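Local coordinates for transcription factor GAMBIF1 (Anopheles gambiae, PDB 1BVO), which binds DNA through this Rel-homology specificity domain as a Dorsal-related insect transcription factor, and probably activates RNA polymerase II transcription in immunity and development, at residues G47-A52 with T91-T96; V54-V59 with V143-Q148. All coordinates share one frame; numbering follows the deposited sequence.

Contact 1 of 2, residues G47-A52 with T91-T96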
loop_
_atom_site.group_PDB
_atom_site.type_symbol
_atom_site.label_atom_id
_atom_site.label_comp_id
_atom_site.label_asym_id
_atom_site.label_seq_id
_atom_site.Cartn_x
_atom_site.Cartn_y
_atom_site.Cartn_z
ATOM N N GLY C 47 42.953 -20.669 0.390
ATOM C CA GLY C 47 43.230 -21.994 -0.121
ATOM C C GLY C 47 43.157 -22.168 -1.627
ATOM O O GLY C 47 43.397 -23.273 -2.114
ATOM N N TYR C 48 42.900 -21.098 -2.376
ATOM C CA TYR C 48 42.793 -21.242 -3.822
ATOM C C TYR C 48 43.009 -19.949 -4.604
ATOM O O TYR C 48 42.692 -18.850 -4.133
ATOM C CB TYR C 48 41.426 -21.869 -4.170
ATOM C CG TYR C 48 40.998 -21.845 -5.631
ATOM C CD1 TYR C 48 40.400 -20.710 -6.182
ATOM C CD2 TYR C 48 41.098 -22.983 -6.436
ATOM C CE1 TYR C 48 39.903 -20.711 -7.480
ATOM C CE2 TYR C 48 40.603 -22.992 -7.744
ATOM C CZ TYR C 48 40.003 -21.853 -8.255
ATOM O OH TYR C 48 39.488 -21.849 -9.528
ATOM N N ARG C 49 43.640 -20.103 -5.769
ATOM C CA ARG C 49 43.868 -18.989 -6.674
ATOM C C ARG C 49 43.461 -19.447 -8.060
ATOM O O ARG C 49 43.959 -20.461 -8.563
ATOM C CB ARG C 49 45.326 -18.542 -6.689
ATOM C CG ARG C 49 45.538 -17.313 -7.590
ATOM C CD ARG C 49 46.919 -16.731 -7.466
ATOM N NE ARG C 49 47.130 -16.113 -6.160
ATOM C CZ ARG C 49 48.248 -16.216 -5.449
ATOM N NH1 ARG C 49 49.279 -16.919 -5.907
ATOM N NH2 ARG C 49 48.340 -15.591 -4.278
ATOM N N GLY C 50 42.542 -18.703 -8.658
ATOM C CA GLY C 50 42.053 -19.034 -9.971
ATOM C C GLY C 50 40.744 -18.318 -10.156
ATOM O O GLY C 50 40.420 -17.397 -9.416
ATOM N N ARG C 51 40.007 -18.721 -11.177
ATOM C CA ARG C 51 38.709 -18.146 -11.493
ATOM C C ARG C 51 37.736 -18.525 -10.394
ATOM O O ARG C 51 37.770 -19.667 -9.910
ATOM C CB ARG C 51 38.146 -18.752 -12.780
ATOM C CG ARG C 51 39.049 -18.716 -13.977
ATOM C CD ARG C 51 39.110 -17.368 -14.625
ATOM N NE ARG C 51 37.829 -16.848 -15.116
ATOM C CZ ARG C 51 37.090 -17.372 -16.093
ATOM N NH1 ARG C 51 37.465 -18.493 -16.700
ATOM N NH2 ARG C 51 36.040 -16.680 -16.550
ATOM N N ALA C 52 36.840 -17.606 -10.047
ATOM C CA ALA C 52 35.829 -17.885 -9.041
ATOM C C ALA C 52 34.829 -16.766 -8.941
ATOM O O ALA C 52 35.179 -15.604 -8.771
ATOM C CB ALA C 52 36.462 -18.146 -7.684
ATOM N N THR C 91 43.556 -13.271 -8.894
ATOM C CA THR C 91 44.881 -13.313 -8.295
ATOM C C THR C 91 44.828 -12.871 -6.836
ATOM O O THR C 91 45.312 -13.572 -5.948
ATOM C CB THR C 91 45.911 -12.476 -9.084
ATOM O OG1 THR C 91 46.071 -13.044 -10.394
ATOM C CG2 THR C 91 47.271 -12.468 -8.374
ATOM N N THR C 92 44.210 -11.726 -6.583
ATOM C CA THR C 92 44.096 -11.228 -5.222
ATOM C C THR C 92 43.135 -12.114 -4.434
ATOM O O THR C 92 43.319 -12.319 -3.235
ATOM C CB THR C 92 43.588 -9.771 -5.178
ATOM O OG1 THR C 92 42.185 -9.731 -5.482
ATOM C CG2 THR C 92 44.347 -8.903 -6.185
ATOM N N MET C 93 42.121 -12.645 -5.121
ATOM C CA MET C 93 41.112 -13.514 -4.519
ATOM C C MET C 93 40.150 -12.798 -3.572
ATOM O O MET C 93 39.572 -13.412 -2.673
ATOM C CB MET C 93 41.762 -14.707 -3.807
ATOM C CG MET C 93 42.239 -15.777 -4.730
ATOM S SD MET C 93 40.950 -16.173 -5.893
ATOM C CE MET C 93 41.792 -15.998 -7.246
ATOM N N SER C 94 39.946 -11.507 -3.804
ATOM C CA SER C 94 39.057 -10.707 -2.972
ATOM C C SER C 94 38.118 -9.860 -3.802
ATOM O O SER C 94 38.390 -9.554 -4.972
ATOM C CB SER C 94 39.865 -9.789 -2.054
ATOM O OG SER C 94 41.246 -9.848 -2.345
ATOM N N TYR C 95 37.028 -9.449 -3.176
ATOM C CA TYR C 95 36.063 -8.621 -3.845
ATOM C C TYR C 95 35.516 -7.755 -2.763
ATOM O O TYR C 95 35.376 -8.184 -1.618
ATOM C CB TYR C 95 34.944 -9.431 -4.502
ATOM C CG TYR C 95 34.154 -8.637 -5.497
ATOM C CD1 TYR C 95 33.163 -7.751 -5.080
ATOM C CD2 TYR C 95 34.407 -8.743 -6.868
ATOM C CE1 TYR C 95 32.447 -6.989 -5.990
ATOM C CE2 TYR C 95 33.702 -7.992 -7.791
ATOM C CZ TYR C 95 32.720 -7.114 -7.345
ATOM O OH TYR C 95 31.998 -6.357 -8.234
ATOM N N THR C 96 35.210 -6.531 -3.134
ATOM C CA THR C 96 34.695 -5.569 -2.205
ATOM C C THR C 96 33.401 -5.089 -2.846
ATOM O O THR C 96 33.386 -4.706 -4.025
ATOM C CB THR C 96 35.775 -4.493 -2.026
ATOM O OG1 THR C 96 36.913 -5.095 -1.381
ATOM C CG2 THR C 96 35.289 -3.331 -1.203
#
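Arg49 and Thr91 are where the backbones of 47-52 and 91-96 draw nearest, their CA atoms 6.0 Å apart, with no strand pairing between the two segments. Instead, Met93 of 91-96 and Arg49 of 47-52 each reach over to the other segment. Met93 points from its backbone toward the 47-52 loop, and its chain then folds at chi2 (-48°) and again at chi3, which lays the thioether along that backbone rather than driving it straight in. CG comes to Tyr48 O at 3.2 Å, SD lies 3.6 Å from the same oxygen, and the terminal CE methyl reaches Arg49 CA at 3.7 Å and lies beside the Gly50 peptide, at a separation too short to be reliable. Arg49 runs obliquely across the methionine. With CG anti to the backbone N (chi1 -177°), its aliphatic part meets the methionine methyl, CG to Met93 CE being 4.0 Å, before the bend at chi3 brings the head group to Thr91. There NE donates to a lone pair of Thr91 O at 3.1 Å; the bond is moderately bent, and the carbonyl oxygen stands somewhat out of the guanidinium plane. Within 47-52, the phenol of Tyr48 gives its proton to Arg51 O at 2.8 Å, which bridges the turn from Tyr48 to Arg51. Asn89 OD1 receives the backbone N-H groups of Thr91 and Thr92, while Arg51 turns away to a salt bridge with Glu87. The contact thus combines apolar packing with one polar bond between two connections of the immunoglobulin-like Rel fold: a buried methionine lines a row of peptide groups, and a single charged-to-neutral bond from an exposed arginine probably adds only modest hold.

Contact 2 of 2, residues V54-V59 with V143-Q148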
loop_
_atom_site.group_PDB
_atom_site.type_symbol
_atom_site.label_atom_id
_atom_site.label_comp_id
_atom_site.label_asym_id
_atom_site.label_seq_id
_atom_site.Cartn_x
_atom_site.Cartn_y
_atom_site.Cartn_z
ATOM N N VAL C 54 31.054 -15.240 -7.305
ATOM C CA VAL C 54 30.385 -15.205 -6.027
ATOM C C VAL C 54 28.955 -14.753 -6.229
ATOM O O VAL C 54 28.659 -13.877 -7.037
ATOM C CB VAL C 54 31.098 -14.265 -5.039
ATOM C CG1 VAL C 54 30.832 -12.805 -5.388
ATOM C CG2 VAL C 54 30.667 -14.562 -3.610
ATOM N N VAL C 55 28.062 -15.446 -5.545
ATOM C CA VAL C 55 26.644 -15.149 -5.579
ATOM C C VAL C 55 26.276 -14.633 -4.210
ATOM O O VAL C 55 26.526 -15.286 -3.185
ATOM C CB VAL C 55 25.805 -16.404 -5.833
ATOM C CG1 VAL C 55 24.316 -16.076 -5.738
ATOM C CG2 VAL C 55 26.134 -16.981 -7.191
ATOM N N VAL C 56 25.686 -13.456 -4.180
ATOM C CA VAL C 56 25.278 -12.861 -2.937
ATOM C C VAL C 56 23.765 -12.741 -2.988
ATOM O O VAL C 56 23.194 -12.410 -4.032
ATOM C CB VAL C 56 25.897 -11.468 -2.749
ATOM C CG1 VAL C 56 25.575 -10.937 -1.360
ATOM C CG2 VAL C 56 27.390 -11.526 -2.976
ATOM N N SER C 57 23.119 -13.129 -1.895
ATOM C CA SER C 57 21.670 -13.023 -1.790
ATOM C C SER C 57 21.327 -12.896 -0.316
ATOM O O SER C 57 22.176 -13.126 0.549
ATOM C CB SER C 57 20.951 -14.222 -2.417
ATOM O OG SER C 57 21.137 -15.415 -1.681
ATOM N N CYS C 58 20.111 -12.455 -0.046
ATOM C CA CYS C 58 19.629 -12.275 1.307
ATOM C C CYS C 58 19.073 -13.559 1.888
ATOM O O CYS C 58 18.235 -14.227 1.266
ATOM C CB CYS C 58 18.507 -11.252 1.328
ATOM S SG CYS C 58 19.007 -9.560 1.079
ATOM N N VAL C 59 19.512 -13.897 3.087
ATOM C CA VAL C 59 19.001 -15.065 3.760
ATOM C C VAL C 59 18.483 -14.485 5.075
ATOM O O VAL C 59 18.717 -13.309 5.378
ATOM C CB VAL C 59 20.088 -16.107 3.985
ATOM C CG1 VAL C 59 20.739 -16.468 2.670
ATOM C CG2 VAL C 59 21.102 -15.604 4.985
ATOM N N VAL C 143 18.195 -8.975 7.738
ATOM C CA VAL C 143 18.647 -9.912 6.737
ATOM C C VAL C 143 20.107 -10.138 6.995
ATOM O O VAL C 143 20.700 -9.537 7.880
ATOM C CB VAL C 143 18.628 -9.290 5.317
ATOM C CG1 VAL C 143 17.214 -9.096 4.819
ATOM C CG2 VAL C 143 19.370 -7.953 5.344
ATOM N N ARG C 144 20.682 -11.024 6.216
ATOM C CA ARG C 144 22.107 -11.265 6.262
ATOM C C ARG C 144 22.433 -11.500 4.789
ATOM O O ARG C 144 21.572 -11.911 3.995
ATOM C CB ARG C 144 22.467 -12.511 7.045
ATOM C CG ARG C 144 22.072 -12.564 8.494
ATOM C CD ARG C 144 22.577 -13.905 9.017
ATOM N NE ARG C 144 22.123 -14.277 10.346
ATOM C CZ ARG C 144 22.878 -14.208 11.431
ATOM N NH1 ARG C 144 24.129 -13.780 11.348
ATOM N NH2 ARG C 144 22.383 -14.600 12.598
ATOM N N LEU C 145 23.639 -11.125 4.404
ATOM C CA LEU C 145 24.084 -11.306 3.037
ATOM C C LEU C 145 24.669 -12.702 2.994
ATOM O O LEU C 145 25.394 -13.116 3.913
ATOM C CB LEU C 145 25.171 -10.284 2.700
ATOM C CG LEU C 145 24.711 -8.830 2.784
ATOM C CD1 LEU C 145 25.889 -7.893 2.611
ATOM C CD2 LEU C 145 23.650 -8.581 1.737
ATOM N N CYS C 146 24.337 -13.445 1.954
ATOM C CA CYS C 146 24.875 -14.786 1.823
ATOM C C CYS C 146 25.864 -14.801 0.664
ATOM O O CYS C 146 25.547 -14.333 -0.443
ATOM C CB CYS C 146 23.784 -15.801 1.566
ATOM S SG CYS C 146 24.380 -17.500 1.767
ATOM N N PHE C 147 27.073 -15.285 0.923
ATOM C CA PHE C 147 28.083 -15.332 -0.116
ATOM C C PHE C 147 28.358 -16.764 -0.532
ATOM O O PHE C 147 29.016 -17.508 0.183
ATOM C CB PHE C 147 29.382 -14.677 0.357
ATOM C CG PHE C 147 29.220 -13.237 0.790
ATOM C CD1 PHE C 147 29.322 -12.206 -0.127
ATOM C CD2 PHE C 147 28.967 -12.922 2.116
ATOM C CE1 PHE C 147 29.165 -10.876 0.270
ATOM C CE2 PHE C 147 28.809 -11.608 2.525
ATOM C CZ PHE C 147 28.910 -10.578 1.598
ATOM N N GLN C 148 27.807 -17.175 -1.663
ATOM C CA GLN C 148 28.081 -18.522 -2.142
ATOM C C GLN C 148 29.175 -18.390 -3.169
ATOM O O GLN C 148 28.968 -17.763 -4.222
ATOM C CB GLN C 148 26.894 -19.138 -2.831
ATOM C CG GLN C 148 25.814 -19.603 -1.942
ATOM C CD GLN C 148 24.642 -19.938 -2.763
ATOM O OE1 GLN C 148 23.979 -19.040 -3.309
ATOM N NE2 GLN C 148 24.430 -21.232 -2.980
HETATM O O HOH W 1 23.900 -16.433 -1.705
#
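Val55 and Gln148, Ser57 and Cys146, and Val59 and Arg144 form three successive antiparallel hydrogen-bonded pairs, joining 54-59 to 143-148 by six backbone bonds. The strand axes approach to 4.4 Å, their directions 153° apart, and the Val55 N to Gln148 O bond of 2.8 Å is nearly straight. The non-hydrogen-bonded pairs, Val56 with Phe147 and Cys58 with Leu145, send their side chains to the tightly packed face. With CG anti to its carbonyl carbon (chi1 -58°), Phe147 carries its ring alongside Val56, whose CG2 meets CD1 of Phe147 obliquely at 3.5 Å. Val54 CG2 lies near the ring plane at its edge, and also 4.2 Å from Phe147 CB. Val56 CG1 also touches Leu145 CB at 4.1 Å, so these residues form one continuous apolar layer.

The opposite face is more mixed. Val59 still packs on Cys146, but toward Val55 and Gln148, both partly exposed, the surface turns polar. A water there lies within hydrogen-bonding distance of Val55 O, Ser57 OG (2.9 Å) and Gln148 OE1 (3.1 Å), linking both strands, though it may not donate to every acceptor at once. At the other end Arg144 extends away from its partner to bond Lys61 O and Ser168 O.

These are central strands of the five-stranded sheet, flanked by 83-87 beyond Val54 and Val56 and by 159-172 beyond Leu145; Leu73 and Phe97 cover the apolar face, and Val122, shortly after helix 107-120, packs on Ser57 across the other.

Overall arrangement
From the N terminus, strand 42-46 of the three-stranded sheet runs into the loop of contact 1, which passes directly into strand 52-59 and so into contact 2. The chain then turns back through strand 83-87 to 91-96, closing contact 1 across 38 intervening residues before it re-enters the three-stranded sheet. Contact 2 closes later, beyond helix 107-120, when 143-148 returns beside 54-59. The two closures therefore cross rather than nest. Their centres lie 18 Å apart: contact 1 fastens two sheet-to-sheet connections at the surface, whereas contact 2 joins neighbouring strands in the middle of the same Rel homology domain.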